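Local coordinates for Lin0012 protein (Listeria innocua, PDB 3K17) that probably phosphorylates phosphomevalonate with ATP in the mevalonate route to isopentenyl diphosphate, as a kinase of the GHMP family, at residues Trp75-Glu80 against Leu153-Asn158. Residues are numbered along the deposited sequence; the frame is centred on the assembly and turned at random.
Sequences WTFTAE and LVVQGN
V155 reaches from the last turn of helix 141-156 to the first turn of helix 76-91, where its two methyls divide the work between T76, F77 and E80. The central contact is a CH-pi interaction: V155 CG1 lies over one face of the F77 ring, 3.5 Å from its centroid and 15° off the ring normal. CG1 stands anti to the backbone N (chi1 175°), which carries this methyl out to the ring and leaves CG2 for E80. A beta-branched valine suits the place, offering two methyls close to its own backbone, with F77 CA and V155 CA 6.3 Å apart.

Aliphatic contacts flank the ring. T76 CG2 presses on V155 CG1 at 3.4 Å, tighter than usual for two carbons. Threonine serves both sides of its branch here, its methyl turned to V155 while OG1 hydrogen-bonds to the carbonyl O of E73, three residues back. E80 is long enough for its methylenes to pack on V155, CB lying 3.6 Å from V155 CG2, before a bend at chi2 turns the carboxylate to V154; V154 CG2 meets E80 OE2 at 3.3 Å.

Polar contacts lie at the margin. Phenylalanine offers a face to the methyl and an edge of slightly positive C-H groups to the Q156 amide, nearly coplanar with it (9°), whose OE1 lies 3.5 Å from F77 CZ. The same amide turns its N-H the other way: Q156 NE2 hydrogen-bonds to N158 OD1 beyond G157, which at positive phi has no side chain to collide with the preceding carbonyl O.

The contact thus joins two helices of the GHMP kinase N-terminal region. H152 stacks on F77, which also touches S120 and T124 of helix 119-135; V154 meets L187 of helix 180-187, and H185 of a second subunit packs on T76 and E80.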
loop_
_atom_site.group_PDB
_atom_site.type_symbol
_atom_site.label_atom_id
_atom_site.label_comp_id
_atom_site.label_asym_id
_atom_site.label_seq_id
_atom_site.Cartn_x
_atom_site.Cartn_y
_atom_site.Cartn_z
ATOM N N TRP A 75 15.843 -1.702 16.696
ATOM C CA TRP A 75 15.510 -0.963 17.915
ATOM C C TRP A 75 14.453 -1.721 18.730
ATOM O O TRP A 75 14.274 -1.475 19.917
ATOM C CB TRP A 75 14.903 0.410 17.578
ATOM C CG TRP A 75 15.845 1.417 16.987
ATOM C CD1 TRP A 75 15.849 1.885 15.701
ATOM C CD2 TRP A 75 16.906 2.099 17.666
ATOM N NE1 TRP A 75 16.848 2.819 15.539
ATOM C CE2 TRP A 75 17.512 2.968 16.730
ATOM C CE3 TRP A 75 17.403 2.062 18.976
ATOM C CZ2 TRP A 75 18.594 3.794 17.063
ATOM C CZ3 TRP A 75 18.477 2.885 19.310
ATOM C CH2 TRP A 75 19.060 3.738 18.356
ATOM N N THR A 76 13.747 -2.630 18.071
ATOM C CA THR A 76 12.646 -3.343 18.694
ATOM C C THR A 76 12.824 -3.887 20.104
ATOM O O THR A 76 12.031 -3.553 20.978
ATOM C CB THR A 76 12.132 -4.466 17.766
ATOM O OG1 THR A 76 11.942 -3.933 16.451
ATOM C CG2 THR A 76 10.786 -4.972 18.249
ATOM N N PHE A 77 13.845 -4.703 20.355
ATOM C CA PHE A 77 13.987 -5.246 21.703
ATOM C C PHE A 77 14.127 -4.179 22.780
ATOM O O PHE A 77 13.428 -4.234 23.781
ATOM C CB PHE A 77 15.164 -6.229 21.792
ATOM C CG PHE A 77 14.842 -7.602 21.263
ATOM C CD1 PHE A 77 13.985 -8.449 21.969
ATOM C CD2 PHE A 77 15.383 -8.044 20.061
ATOM C CE1 PHE A 77 13.665 -9.726 21.482
ATOM C CE2 PHE A 77 15.071 -9.321 19.563
ATOM C CZ PHE A 77 14.207 -10.160 20.282
ATOM N N THR A 78 15.019 -3.212 22.577
ATOM C CA THR A 78 15.223 -2.173 23.578
ATOM C C THR A 78 14.070 -1.183 23.661
ATOM O O THR A 78 13.752 -0.686 24.752
ATOM C CB THR A 78 16.560 -1.413 23.348
ATOM O OG1 THR A 78 16.610 -0.905 22.011
ATOM C CG2 THR A 78 17.735 -2.351 23.562
ATOM N N ALA A 79 13.437 -0.893 22.527
ATOM C CA ALA A 79 12.310 0.032 22.536
ATOM C C ALA A 79 11.175 -0.592 23.335
ATOM O O ALA A 79 10.495 0.088 24.095
ATOM C CB ALA A 79 11.835 0.330 21.115
ATOM N N GLU A 80 10.970 -1.890 23.153
ATOM C CA GLU A 80 9.900 -2.577 23.864
ATOM C C GLU A 80 10.155 -2.568 25.374
ATOM O O GLU A 80 9.232 -2.378 26.161
ATOM C CB GLU A 80 9.779 -4.020 23.370
ATOM C CG GLU A 80 8.650 -4.804 24.000
ATOM C CD GLU A 80 7.289 -4.443 23.434
ATOM O OE1 GLU A 80 7.232 -3.658 22.467
ATOM O OE2 GLU A 80 6.273 -4.955 23.950
ATOM N N LEU A 153 9.423 -11.780 25.120
ATOM C CA LEU A 153 8.597 -12.789 24.473
ATOM C C LEU A 153 7.694 -12.221 23.372
ATOM O O LEU A 153 7.532 -12.851 22.334
ATOM C CB LEU A 153 7.785 -13.573 25.513
ATOM C CG LEU A 153 6.466 -13.089 26.103
ATOM C CD1 LEU A 153 5.346 -13.266 25.082
ATOM C CD2 LEU A 153 6.159 -13.916 27.362
ATOM N N VAL A 154 7.115 -11.039 23.558
ATOM C CA VAL A 154 6.285 -10.526 22.472
ATOM C C VAL A 154 7.141 -10.059 21.286
ATOM O O VAL A 154 6.677 -10.060 20.147
ATOM C CB VAL A 154 5.332 -9.387 22.933
ATOM C CG1 VAL A 154 4.401 -9.915 24.032
ATOM C CG2 VAL A 154 6.119 -8.186 23.412
ATOM N N VAL A 155 8.393 -9.670 21.531
ATOM C CA VAL A 155 9.240 -9.246 20.412
ATOM C C VAL A 155 9.802 -10.474 19.687
ATOM O O VAL A 155 9.737 -10.576 18.465
ATOM C CB VAL A 155 10.409 -8.357 20.868
ATOM C CG1 VAL A 155 11.327 -8.062 19.679
ATOM C CG2 VAL A 155 9.870 -7.055 21.443
ATOM N N GLN A 156 10.352 -11.411 20.446
ATOM C CA GLN A 156 10.895 -12.622 19.853
ATOM C C GLN A 156 9.765 -13.466 19.232
ATOM O O GLN A 156 9.947 -14.089 18.197
ATOM C CB GLN A 156 11.639 -13.427 20.924
ATOM C CG GLN A 156 12.263 -14.730 20.446
ATOM C CD GLN A 156 13.292 -14.522 19.351
ATOM O OE1 GLN A 156 14.025 -13.531 19.346
ATOM N NE2 GLN A 156 13.361 -15.467 18.420
ATOM N N GLY A 157 8.599 -13.478 19.862
ATOM C CA GLY A 157 7.486 -14.258 19.335
ATOM C C GLY A 157 7.544 -15.716 19.770
ATOM O O GLY A 157 6.683 -16.515 19.404
ATOM N N ASN A 158 8.569 -16.059 20.545
ATOM C CA ASN A 158 8.753 -17.417 21.060
ATOM C C ASN A 158 9.934 -17.420 22.019
ATOM O O ASN A 158 10.523 -16.369 22.282
ATOM C CB ASN A 158 9.000 -18.411 19.918
ATOM C CG ASN A 158 10.144 -17.991 19.015
ATOM O OD1 ASN A 158 11.229 -17.679 19.483
ATOM N ND2 ASN A 158 9.899 -17.983 17.714
#